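Local coordinates for MOBA relate protein (Mycobacterium sp., PDB 2WAW), which is of unknown function but, as a MobA-like member of the GT-A clan, probably binds a nucleotide and may transfer a nucleotidyl group, at residues 129-134 with 174-179; 124-129 with 167-172; 7-12 with 99-104. All coordinates share one frame; numbering follows the deposited sequence.

Contact 1 of 3, residues 129-134 with 174-179; sequences CEYANG and VDADVP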
ATOM      1  N   CYS A 129      -0.609  -9.664   6.923  1.00 14.52           N
ATOM      2  CA  CYS A 129      -0.412  -9.386   8.341  1.00 14.94           C
ATOM      3  C   CYS A 129      -1.671  -9.702   9.127  1.00 17.60           C
ATOM      4  O   CYS A 129      -2.783  -9.326   8.737  1.00 17.26           O
ATOM      5  CB  CYS A 129      -0.003  -7.938   8.548  1.00 16.03           C
ATOM      6  SG  CYS A 129       1.690  -7.610   7.929  1.00 17.09           S
ATOM      7  N   GLU A 130      -1.490 -10.403  10.233  1.00 14.59           N
ATOM      8  CA  GLU A 130      -2.577 -10.714  11.128  1.00 16.88           C
ATOM      9  C   GLU A 130      -2.392  -9.914  12.398  1.00 17.08           C
ATOM     10  O   GLU A 130      -1.518 -10.208  13.216  1.00 16.31           O
ATOM     11  CB  GLU A 130      -2.636 -12.212  11.427  1.00 17.91           C
ATOM     12  CG  GLU A 130      -3.809 -12.573  12.315  1.00 19.37           C
ATOM     13  CD  GLU A 130      -3.990 -14.065  12.452  1.00 25.71           C
ATOM     14  OE1 GLU A 130      -2.995 -14.773  12.715  1.00 28.71           O
ATOM     15  OE2 GLU A 130      -5.134 -14.524  12.306  1.00 35.24           O
ATOM     16  N   TYR A 131      -3.212  -8.880  12.534  1.00 14.95           N
ATOM     17  CA  TYR A 131      -3.178  -7.998  13.687  1.00 17.48           C
ATOM     18  C   TYR A 131      -4.091  -8.545  14.781  1.00 17.42           C
ATOM     19  O   TYR A 131      -4.789  -9.552  14.591  1.00 16.09           O
ATOM     20  CB  TYR A 131      -3.644  -6.619  13.239  1.00 17.30           C
ATOM     21  CG  TYR A 131      -2.740  -5.986  12.198  1.00 14.70           C
ATOM     22  CD1 TYR A 131      -1.634  -5.233  12.594  1.00 15.44           C
ATOM     23  CD2 TYR A 131      -2.996  -6.128  10.847  1.00 15.35           C
ATOM     24  CE1 TYR A 131      -0.801  -4.633  11.674  1.00 15.53           C
ATOM     25  CE2 TYR A 131      -2.163  -5.533   9.899  1.00 14.45           C
ATOM     26  CZ  TYR A 131      -1.064  -4.783  10.325  1.00 14.54           C
ATOM     27  OH  TYR A 131      -0.214  -4.167   9.445  1.00 17.14           O
ATOM     28  N   ALA A 132      -4.075  -7.891  15.940  1.00 17.43           N
ATOM     29  CA  ALA A 132      -4.877  -8.314  17.079  1.00 19.99           C
ATOM     30  C   ALA A 132      -6.391  -8.330  16.776  1.00 20.10           C
ATOM     31  O   ALA A 132      -7.131  -9.139  17.348  1.00 22.38           O
ATOM     32  CB  ALA A 132      -4.576  -7.421  18.257  1.00 20.03           C
ATOM     33  N   ASN A 133      -6.837  -7.451  15.873  1.00 17.93           N
ATOM     34  CA  ASN A 133      -8.259  -7.304  15.544  1.00 18.81           C
ATOM     35  C   ASN A 133      -8.590  -7.581  14.078  1.00 21.96           C
ATOM     36  O   ASN A 133      -9.599  -7.095  13.558  1.00 24.72           O
ATOM     37  CB  ASN A 133      -8.761  -5.907  15.939  1.00 19.26           C
ATOM     38  CG  ASN A 133      -8.042  -4.784  15.203  1.00 23.51           C
ATOM     39  OD1 ASN A 133      -6.910  -4.941  14.738  1.00 20.39           O
ATOM     40  ND2 ASN A 133      -8.702  -3.633  15.106  1.00 25.79           N
ATOM     41  N   GLY A 134      -7.734  -8.361  13.423  1.00 19.33           N
ATOM     42  CA  GLY A 134      -8.000  -8.835  12.069  1.00 20.85           C
ATOM     43  C   GLY A 134      -6.819  -8.784  11.122  1.00 19.24           C
ATOM     44  O   GLY A 134      -5.748  -8.297  11.480  1.00 17.62           O
ATOM     45  N   VAL A 174       1.303  -9.677  13.811  1.00 16.85           N
ATOM     46  CA  VAL A 174       1.840  -8.360  14.174  1.00 17.91           C
ATOM     47  C   VAL A 174       1.168  -7.952  15.496  1.00 18.01           C
ATOM     48  O   VAL A 174      -0.054  -8.018  15.622  1.00 18.38           O
ATOM     49  CB  VAL A 174       1.552  -7.309  13.067  1.00 17.40           C
ATOM     50  CG1 VAL A 174       2.089  -5.918  13.467  1.00 20.29           C
ATOM     51  CG2 VAL A 174       2.173  -7.755  11.751  1.00 18.96           C
ATOM     52  N   ASP A 175       1.966  -7.548  16.484  1.00 18.56           N
ATOM     53  CA  ASP A 175       1.456  -7.220  17.820  1.00 20.82           C
ATOM     54  C   ASP A 175       0.987  -5.765  17.827  1.00 22.29           C
ATOM     55  O   ASP A 175       1.611  -4.885  18.452  1.00 23.74           O
ATOM     56  CB  ASP A 175       2.545  -7.458  18.875  1.00 21.39           C
ATOM     57  CG  ASP A 175       2.011  -7.431  20.310  1.00 27.51           C
ATOM     58  OD1 ASP A 175       0.780  -7.499  20.520  1.00 29.95           O
ATOM     59  OD2 ASP A 175       2.846  -7.349  21.231  1.00 32.34           O
ATOM     60  N   ALA A 176      -0.112  -5.530  17.113  1.00 21.77           N
ATOM     61  CA  ALA A 176      -0.728  -4.214  16.959  1.00 20.83           C
ATOM     62  C   ALA A 176      -2.137  -4.429  16.428  1.00 18.20           C
ATOM     63  O   ALA A 176      -2.481  -5.547  16.030  1.00 18.82           O
ATOM     64  CB  ALA A 176       0.093  -3.367  15.969  1.00 21.93           C
ATOM     65  N   ASP A 177      -2.948  -3.369  16.407  1.00 20.49           N
ATOM     66  CA  ASP A 177      -4.222  -3.372  15.676  1.00 19.60           C
ATOM     67  C   ASP A 177      -4.017  -3.026  14.199  1.00 19.33           C
ATOM     68  O   ASP A 177      -3.006  -2.427  13.838  1.00 21.89           O
ATOM     69  CB  ASP A 177      -5.210  -2.378  16.289  1.00 21.70           C
ATOM     70  CG  ASP A 177      -5.737  -2.837  17.643  1.00 25.17           C
ATOM     71  OD1 ASP A 177      -5.607  -4.037  17.968  1.00 29.28           O
ATOM     72  OD2 ASP A 177      -6.301  -1.992  18.371  1.00 28.34           O
ATOM     73  N   VAL A 178      -4.990  -3.386  13.362  1.00 19.00           N
ATOM     74  CA  VAL A 178      -4.975  -3.019  11.928  1.00 19.72           C
ATOM     75  C   VAL A 178      -4.727  -1.508  11.811  1.00 22.05           C
ATOM     76  O   VAL A 178      -5.353  -0.720  12.540  1.00 20.69           O
ATOM     77  CB  VAL A 178      -6.313  -3.407  11.228  1.00 19.47           C
ATOM     78  CG1 VAL A 178      -6.377  -2.930   9.762  1.00 23.63           C
ATOM     79  CG2 VAL A 178      -6.541  -4.916  11.279  1.00 18.94           C
ATOM     80  N   PRO A 179      -3.806  -1.094  10.917  1.00 23.29           N
ATOM     81  CA  PRO A 179      -3.514   0.336  10.744  1.00 23.19           C
ATOM     82  C   PRO A 179      -4.756   1.068  10.271  1.00 20.96           C
ATOM     83  O   PRO A 179      -5.564   0.499   9.528  1.00 21.27           O
ATOM     84  CB  PRO A 179      -2.472   0.352   9.619  1.00 25.45           C
ATOM     85  CG  PRO A 179      -2.643  -0.971   8.904  1.00 26.47           C
ATOM     86  CD  PRO A 179      -2.990  -1.930  10.014  1.00 23.98           C
TER
HETATM   87  O   HOH W   1      -7.725  -1.156  13.816  1.00 24.40           O
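One face of the Tyr131 ring is covered by Val178 and Pro179, each making a CH-pi contact. Val178 CA stands 3.9 Å from the Tyr131 ring centroid, while Pro179 CD, farther toward the hydroxyl end, is 3.8 Å from that centroid. With CG of Tyr131 anti to its own carbonyl carbon (chi1 -63°), the ring runs at about a right angle to both side chains. Ala176 O and Gly134 O lie at its edge, near the ring plane. The ring is held at its far end by the OH, which hydrogen-bonds to His137 O.

Apolar side-chain contacts continue from there. Val174 lies alongside the tyrosine and points the same way, with CG1 3.6 Å from Tyr131 CE1; its other branch, CG2, reaches back to the sulfur and CB of Cys129. Val178 CG2 touches the opposite ring flank at Tyr131 CD2.

Three hydrogen bonds cross the contact. Val174 N binds Glu130 O at 2.9 Å from above the carbonyl plane, 39° out of it, and Arg173 NH1 shares that oxygen. Ala132 N gives a nearly straight bond of 2.8 Å to Ala176 O. The third uses a side chain: Asn133 OD1 takes the N-H of Val178 at 2.8 Å, in the amide plane and on a lone pair. The other half of the amide works through water, because Asn133 ND2 donates to a water at 3.0 Å and that water donates to Val178 O at 2.7 Å. One asparagine thus serves both backbone polar groups of Val178.

Tyr131 to Gly134 form a type I turn joining strands 126-131 and 134-142, so this is a beta-hairpin tip embraced by the loop that leaves the edge strand of a GT-A, Rossmann-like sheet.

Contact 2 of 3, residues 124-129 with 167-172; sequences ATIAVC and HGVRRI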
ATOM      1  N   ALA A 124       5.989 -18.537   0.318  1.00 21.60           N
ATOM      2  CA  ALA A 124       4.514 -18.520   0.350  1.00 20.06           C
ATOM      3  C   ALA A 124       4.001 -17.809  -0.902  1.00 18.55           C
ATOM      4  O   ALA A 124       4.629 -16.865  -1.395  1.00 18.89           O
ATOM      5  CB  ALA A 124       3.986 -17.840   1.598  1.00 19.25           C
ATOM      6  N   THR A 125       2.867 -18.264  -1.421  1.00 17.57           N
ATOM      7  CA  THR A 125       2.265 -17.646  -2.603  1.00 17.78           C
ATOM      8  C   THR A 125       1.722 -16.251  -2.291  1.00 17.74           C
ATOM      9  O   THR A 125       1.995 -15.303  -3.025  1.00 16.76           O
ATOM     10  CB  THR A 125       1.169 -18.550  -3.228  1.00 18.76           C
ATOM     11  OG1 THR A 125       1.752 -19.800  -3.616  1.00 17.34           O
ATOM     12  CG2 THR A 125       0.553 -17.896  -4.447  1.00 19.98           C
ATOM     13  N   ILE A 126       0.964 -16.142  -1.198  1.00 15.58           N
ATOM     14  CA  ILE A 126       0.488 -14.865  -0.657  1.00 15.47           C
ATOM     15  C   ILE A 126       0.765 -14.862   0.841  1.00 16.46           C
ATOM     16  O   ILE A 126       0.712 -15.909   1.482  1.00 16.69           O
ATOM     17  CB  ILE A 126      -1.038 -14.691  -0.878  1.00 16.21           C
ATOM     18  CG1 ILE A 126      -1.358 -14.634  -2.380  1.00 17.19           C
ATOM     19  CG2 ILE A 126      -1.571 -13.463  -0.140  1.00 15.65           C
ATOM     20  CD1 ILE A 126      -2.842 -14.732  -2.721  1.00 18.57           C
ATOM     21  N   ALA A 127       1.102 -13.705   1.392  1.00 13.14           N
ATOM     22  CA  ALA A 127       1.108 -13.592   2.861  1.00 13.40           C
ATOM     23  C   ALA A 127       0.422 -12.313   3.286  1.00 14.86           C
ATOM     24  O   ALA A 127       0.369 -11.340   2.523  1.00 14.31           O
ATOM     25  CB  ALA A 127       2.513 -13.647   3.383  1.00 14.08           C
ATOM     26  N   VAL A 128      -0.114 -12.318   4.502  1.00 13.35           N
ATOM     27  CA  VAL A 128      -0.843 -11.155   5.021  1.00 13.14           C
ATOM     28  C   VAL A 128      -0.456 -10.903   6.467  1.00 14.46           C
ATOM     29  O   VAL A 128       0.001 -11.818   7.153  1.00 14.64           O
ATOM     30  CB  VAL A 128      -2.382 -11.338   4.906  1.00 13.43           C
ATOM     31  CG1 VAL A 128      -2.789 -11.585   3.454  1.00 13.33           C
ATOM     32  CG2 VAL A 128      -2.882 -12.461   5.833  1.00 14.62           C
ATOM     33  N   CYS A 129      -0.609  -9.664   6.923  1.00 14.52           N
ATOM     34  CA  CYS A 129      -0.412  -9.386   8.341  1.00 14.94           C
ATOM     35  C   CYS A 129      -1.671  -9.702   9.127  1.00 17.60           C
ATOM     36  O   CYS A 129      -2.783  -9.326   8.737  1.00 17.26           O
ATOM     37  CB  CYS A 129      -0.003  -7.938   8.548  1.00 16.03           C
ATOM     38  SG  CYS A 129       1.690  -7.610   7.929  1.00 17.09           S
ATOM     39  N   HIS A 167      -4.947 -20.329  -3.439  1.00 21.54           N
ATOM     40  CA  HIS A 167      -3.526 -20.121  -3.169  1.00 20.17           C
ATOM     41  C   HIS A 167      -3.241 -20.189  -1.684  1.00 18.73           C
ATOM     42  O   HIS A 167      -4.106 -19.842  -0.871  1.00 18.01           O
ATOM     43  CB  HIS A 167      -3.076 -18.757  -3.696  1.00 22.81           C
ATOM     44  CG  HIS A 167      -3.343 -18.552  -5.158  1.00 30.27           C
ATOM     45  ND1 HIS A 167      -4.293 -17.668  -5.622  1.00 35.24           N
ATOM     46  CD2 HIS A 167      -2.780 -19.109  -6.257  1.00 37.02           C
ATOM     47  CE1 HIS A 167      -4.304 -17.687  -6.944  1.00 37.58           C
ATOM     48  NE2 HIS A 167      -3.395 -18.553  -7.355  1.00 39.93           N
ATOM     49  N   GLY A 168      -2.035 -20.631  -1.336  1.00 17.74           N
ATOM     50  CA  GLY A 168      -1.588 -20.613   0.055  1.00 15.81           C
ATOM     51  C   GLY A 168      -1.516 -19.176   0.529  1.00 16.99           C
ATOM     52  O   GLY A 168      -1.030 -18.294  -0.192  1.00 18.06           O
ATOM     53  N   VAL A 169      -2.034 -18.943   1.728  1.00 15.33           N
ATOM     54  CA  VAL A 169      -2.034 -17.620   2.330  1.00 16.18           C
ATOM     55  C   VAL A 169      -1.446 -17.719   3.717  1.00 15.65           C
ATOM     56  O   VAL A 169      -2.064 -18.291   4.641  1.00 15.56           O
ATOM     57  CB  VAL A 169      -3.457 -17.017   2.388  1.00 16.46           C
ATOM     58  CG1 VAL A 169      -3.453 -15.669   3.131  1.00 20.71           C
ATOM     59  CG2 VAL A 169      -4.035 -16.858   0.985  1.00 17.97           C
ATOM     60  N   ARG A 170      -0.257 -17.152   3.883  1.00 13.77           N
ATOM     61  CA  ARG A 170       0.407 -17.234   5.176  1.00 13.44           C
ATOM     62  C   ARG A 170       0.066 -16.028   6.042  1.00 14.96           C
ATOM     63  O   ARG A 170       0.247 -14.894   5.608  1.00 17.40           O
ATOM     64  CB  ARG A 170       1.900 -17.334   4.974  1.00 14.07           C
ATOM     65  CG  ARG A 170       2.619 -17.841   6.162  1.00 14.96           C
ATOM     66  CD  ARG A 170       4.049 -18.194   5.816  1.00 15.25           C
ATOM     67  NE  ARG A 170       4.638 -18.942   6.912  1.00 21.01           N
ATOM     68  CZ  ARG A 170       5.898 -19.368   6.950  1.00 22.31           C
ATOM     69  NH1 ARG A 170       6.746 -19.075   5.974  1.00 21.96           N
ATOM     70  NH2 ARG A 170       6.311 -20.061   7.997  1.00 22.29           N
ATOM     71  N   ARG A 171      -0.391 -16.276   7.273  1.00 14.27           N
ATOM     72  CA  ARG A 171      -0.729 -15.183   8.203  1.00 16.92           C
ATOM     73  C   ARG A 171       0.461 -14.876   9.109  1.00 18.01           C
ATOM     74  O   ARG A 171       0.908 -15.738   9.858  1.00 19.60           O
ATOM     75  CB  ARG A 171      -1.972 -15.549   9.032  1.00 16.67           C
ATOM     76  CG  ARG A 171      -3.282 -15.565   8.259  1.00 18.42           C
ATOM     77  CD  ARG A 171      -4.414 -16.184   9.085  1.00 21.41           C
ATOM     78  NE  ARG A 171      -5.692 -16.052   8.395  1.00 33.34           N
ATOM     79  CZ  ARG A 171      -6.781 -15.493   8.911  1.00 38.04           C
ATOM     80  NH1 ARG A 171      -6.779 -15.019  10.156  1.00 43.56           N
ATOM     81  NH2 ARG A 171      -7.884 -15.427   8.183  1.00 38.61           N
ATOM     82  N   ILE A 172       0.970 -13.648   9.031  1.00 14.79           N
ATOM     83  CA  ILE A 172       2.128 -13.233   9.814  1.00 15.58           C
ATOM     84  C   ILE A 172       1.631 -12.338  10.945  1.00 16.35           C
ATOM     85  O   ILE A 172       1.102 -11.252  10.694  1.00 15.45           O
ATOM     86  CB  ILE A 172       3.156 -12.450   8.954  1.00 17.08           C
ATOM     87  CG1 ILE A 172       3.530 -13.214   7.659  1.00 19.43           C
ATOM     88  CG2 ILE A 172       4.386 -12.111   9.791  1.00 18.88           C
ATOM     89  CD1 ILE A 172       4.034 -14.622   7.880  1.00 20.64           C
TER
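Ile126 faces Val169 in a parallel pair, and its side chain can be followed outward from the backbone. CB lies 4.1 Å from Val169 CG2 and also sits beside Gly168 O. From there CG1 leaves anti to the carbonyl carbon (chi1 -64°) and the chain stays extended, carrying CD1 to 4.1 Å from His167 CB. The same side chain packs on Leu161 and Ile162 of helix 158-163, so the helix covers the face that bears Ile126 and Val128.

Val128 is next on that face. Its CG1 approaches Val169 CG1 at a slant, while CG2 runs alongside the aliphatic part of Arg171, 4.0 Å from CG. The guanidinium beyond is held by Glu130 through NH1.

Strand 169-173 is the edge strand, within this chain, of the mixed seven-stranded sheet of the GT-A fold, and it runs parallel to 126-131. The backbone ladder alternates in the usual parallel way: Ile126 bonds through N to Gly168 O and through O to Arg170 N, and Val128 through N to Arg170 O and through O to Ile172 N. The first, 3.1 Å from Ile126 N to Gly168 O, is the most bent, 144° at the hydrogen, where the pairing begins.

On the other face, Ala127 CB rests near Arg170 CB, and Ala124 CB, from the loop before the strand, also lies near it. The arginine then stretches away from the pair to Gly120 O, which its NH1 binds.

Contact 3 of 3, residues 7-12 with 99-104; sequences TGVVLA and IVLMLG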
ATOM      1  N   THR A   7       9.925  -5.679  -4.349  1.00 13.74           N
ATOM      2  CA  THR A   7       9.444  -4.363  -4.765  1.00 12.22           C
ATOM      3  C   THR A   7       8.268  -3.974  -3.891  1.00 14.52           C
ATOM      4  O   THR A   7       7.347  -4.765  -3.723  1.00 13.23           O
ATOM      5  CB  THR A   7       9.010  -4.383  -6.240  1.00 13.88           C
ATOM      6  OG1 THR A   7      10.180  -4.493  -7.060  1.00 16.49           O
ATOM      7  CG2 THR A   7       8.274  -3.090  -6.601  1.00 15.90           C
ATOM      8  N   GLY A   8       8.315  -2.773  -3.325  1.00 13.55           N
ATOM      9  CA  GLY A   8       7.160  -2.219  -2.613  1.00 13.05           C
ATOM     10  C   GLY A   8       6.257  -1.475  -3.573  1.00 14.30           C
ATOM     11  O   GLY A   8       6.738  -0.810  -4.481  1.00 15.43           O
ATOM     12  N   VAL A   9       4.941  -1.586  -3.371  1.00 14.31           N
ATOM     13  CA  VAL A   9       3.977  -0.907  -4.224  1.00 13.82           C
ATOM     14  C   VAL A   9       2.988  -0.202  -3.291  1.00 15.73           C
ATOM     15  O   VAL A   9       2.256  -0.852  -2.544  1.00 13.81           O
ATOM     16  CB  VAL A   9       3.194  -1.904  -5.136  1.00 13.87           C
ATOM     17  CG1 VAL A   9       2.133  -1.155  -6.008  1.00 15.42           C
ATOM     18  CG2 VAL A   9       4.152  -2.736  -6.033  1.00 15.90           C
ATOM     19  N   VAL A  10       2.996   1.121  -3.330  1.00 13.55           N
ATOM     20  CA  VAL A  10       2.067   1.925  -2.556  1.00 14.85           C
ATOM     21  C   VAL A  10       0.953   2.367  -3.497  1.00 15.31           C
ATOM     22  O   VAL A  10       1.193   3.143  -4.446  1.00 14.27           O
ATOM     23  CB  VAL A  10       2.769   3.146  -1.955  1.00 13.73           C
ATOM     24  CG1 VAL A  10       1.763   4.052  -1.234  1.00 15.67           C
ATOM     25  CG2 VAL A  10       3.846   2.731  -0.975  1.00 16.13           C
ATOM     26  N   LEU A  11      -0.249   1.859  -3.245  1.00 14.77           N
ATOM     27  CA  LEU A  11      -1.422   2.188  -4.080  1.00 13.99           C
ATOM     28  C   LEU A  11      -2.035   3.477  -3.564  1.00 14.51           C
ATOM     29  O   LEU A  11      -2.558   3.526  -2.438  1.00 15.04           O
ATOM     30  CB  LEU A  11      -2.440   1.035  -4.070  1.00 15.32           C
ATOM     31  CG  LEU A  11      -1.857  -0.299  -4.551  1.00 13.91           C
ATOM     32  CD1 LEU A  11      -2.860  -1.421  -4.240  1.00 20.68           C
ATOM     33  CD2 LEU A  11      -1.590  -0.276  -6.057  1.00 15.14           C
ATOM     34  N   ALA A  12      -1.913   4.534  -4.367  1.00 16.38           N
ATOM     35  CA  ALA A  12      -2.321   5.879  -3.934  1.00 15.54           C
ATOM     36  C   ALA A  12      -3.136   6.619  -4.988  1.00 16.45           C
ATOM     37  O   ALA A  12      -3.113   7.850  -5.050  1.00 15.79           O
ATOM     38  CB  ALA A  12      -1.097   6.699  -3.502  1.00 16.09           C
ATOM     39  N   ILE A  99       5.959  -8.741  -4.503  1.00 15.84           N
ATOM     40  CA  ILE A  99       5.746  -7.366  -4.113  1.00 14.29           C
ATOM     41  C   ILE A  99       5.120  -7.324  -2.751  1.00 14.19           C
ATOM     42  O   ILE A  99       4.485  -8.287  -2.333  1.00 15.19           O
ATOM     43  CB  ILE A  99       4.836  -6.595  -5.102  1.00 15.22           C
ATOM     44  CG1 ILE A  99       3.420  -7.238  -5.185  1.00 15.05           C
ATOM     45  CG2 ILE A  99       5.555  -6.440  -6.465  1.00 14.75           C
ATOM     46  CD1 ILE A  99       2.432  -6.488  -6.108  1.00 19.86           C
ATOM     47  N   VAL A 100       5.301  -6.197  -2.079  1.00 13.24           N
ATOM     48  CA  VAL A 100       4.541  -5.869  -0.890  1.00 14.23           C
ATOM     49  C   VAL A 100       3.607  -4.720  -1.230  1.00 14.83           C
ATOM     50  O   VAL A 100       4.052  -3.670  -1.722  1.00 14.61           O
ATOM     51  CB  VAL A 100       5.469  -5.505   0.297  1.00 13.98           C
ATOM     52  CG1 VAL A 100       4.669  -4.901   1.480  1.00 15.74           C
ATOM     53  CG2 VAL A 100       6.276  -6.713   0.741  1.00 15.20           C
ATOM     54  N   LEU A 101       2.318  -4.934  -0.980  1.00 13.19           N
ATOM     55  CA  LEU A 101       1.245  -3.971  -1.279  1.00 12.35           C
ATOM     56  C   LEU A 101       0.807  -3.221  -0.057  1.00 16.23           C
ATOM     57  O   LEU A 101       0.516  -3.822   0.969  1.00 14.21           O
ATOM     58  CB  LEU A 101       0.020  -4.717  -1.830  1.00 15.27           C
ATOM     59  CG  LEU A 101       0.092  -5.390  -3.193  1.00 23.47           C
ATOM     60  CD1 LEU A 101      -1.190  -6.186  -3.405  1.00 24.65           C
ATOM     61  CD2 LEU A 101       0.278  -4.350  -4.294  1.00 26.82           C
ATOM     62  N   MET A 102       0.744  -1.902  -0.182  1.00 15.25           N
ATOM     63  CA  MET A 102       0.165  -1.120   0.890  0.50 16.34           C
ATOM     64  C   MET A 102      -0.574   0.061   0.302  1.00 14.95           C
ATOM     65  O   MET A 102      -0.444   0.376  -0.884  1.00 16.93           O
ATOM     66  CB  MET A 102       1.227  -0.662   1.863  0.50 16.51           C
ATOM     67  CG  MET A 102       1.957   0.553   1.406  0.50 15.35           C
ATOM     68  SD  MET A 102       3.294   0.882   2.541  0.50 20.39           S
ATOM     69  CE  MET A 102       4.660   0.042   1.723  0.50 15.06           C
ATOM     70  N   LEU A 103      -1.458   0.643   1.110  1.00 15.05           N
ATOM     71  CA  LEU A 103      -2.242   1.802   0.667  1.00 16.01           C
ATOM     72  C   LEU A 103      -1.525   3.100   1.008  1.00 17.06           C
ATOM     73  O   LEU A 103      -0.878   3.186   2.052  1.00 16.47           O
ATOM     74  CB  LEU A 103      -3.636   1.812   1.318  1.00 18.47           C
ATOM     75  CG  LEU A 103      -4.532   0.586   1.029  1.00 19.53           C
ATOM     76  CD1 LEU A 103      -5.927   0.798   1.606  1.00 23.51           C
ATOM     77  CD2 LEU A 103      -4.632   0.287  -0.460  1.00 19.59           C
ATOM     78  N   GLY A 104      -1.681   4.123   0.168  1.00 14.24           N
ATOM     79  CA  GLY A 104      -1.054   5.427   0.398  1.00 13.33           C
ATOM     80  C   GLY A 104      -1.561   6.133   1.654  1.00 14.12           C
ATOM     81  O   GLY A 104      -0.930   7.092   2.142  1.00 15.55           O
TER
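Met102 O takes the N-H of Leu11 at 2.8 Å in a nearly straight bond, 169° at the hydrogen, and Val10 CA lies 3.4 Å from Met102 O in a CA-H...O contact. The ladder repeats this pattern: Val9 N binds Val100 O at 2.8 Å, and in return Val100 N and Met102 N reach Thr7 O and Val9 O. At the end of the pairing Gly104 N bonds to Leu11 O at 2.8 Å, but it comes from well above the carbonyl plane, consistent with the chain leaving the strand there.

These are two central strands of the sheet, parallel and wholly buried, as expected in the Rossmann-like core of a GT-A domain. Strand 6-12 leads into the glycine-containing loop that in MobA-like proteins belongs to the nucleotide site, so the C-terminal ends of the pair probably border the pocket.

Val9 is central to the face that packs against helix 84-90. Its CG2, anti to the carbonyl carbon, meets Ile99 CG2 at 4.0 Å. Val9 CB lies 3.9 Å from Leu101 CD2, the two side chains side by side and pointing the same way. Leu11 carries the layer on toward Leu101 and Leu103.

The other face looks to helix 33-42. There the two branches of Val10 divide the work: CG2 touches Met102 CG, a contact less certain because the methionine was deposited in two conformers, and CG1 comes to 3.5 Å from Gly104 CA. Leu38 packs over Val10 from the helix.

Contacts 1 and 2 are successive lengths of strand 126-131 against strand 169-173 and the loop that follows it. They share Cys129, and their centres are about 15 Å apart. Glu130 joins them twice: OE2 makes a salt bridge to Arg171 NH1 at 2.8 Å, and Glu130 N lies 2.8 Å from Ile172 O, a probable hydrogen bond. Contact 3 belongs to the same sheet but touches neither; its centre is about 18 Å from that of contact 1 and about 16 Å from that of contact 2. Strand 134-142 lies between, bonding to Ile99 and to Ala127 and Cys129. By family likeness a nucleotide site would be expected at the C-terminal end of contact 3; no ligand marks it.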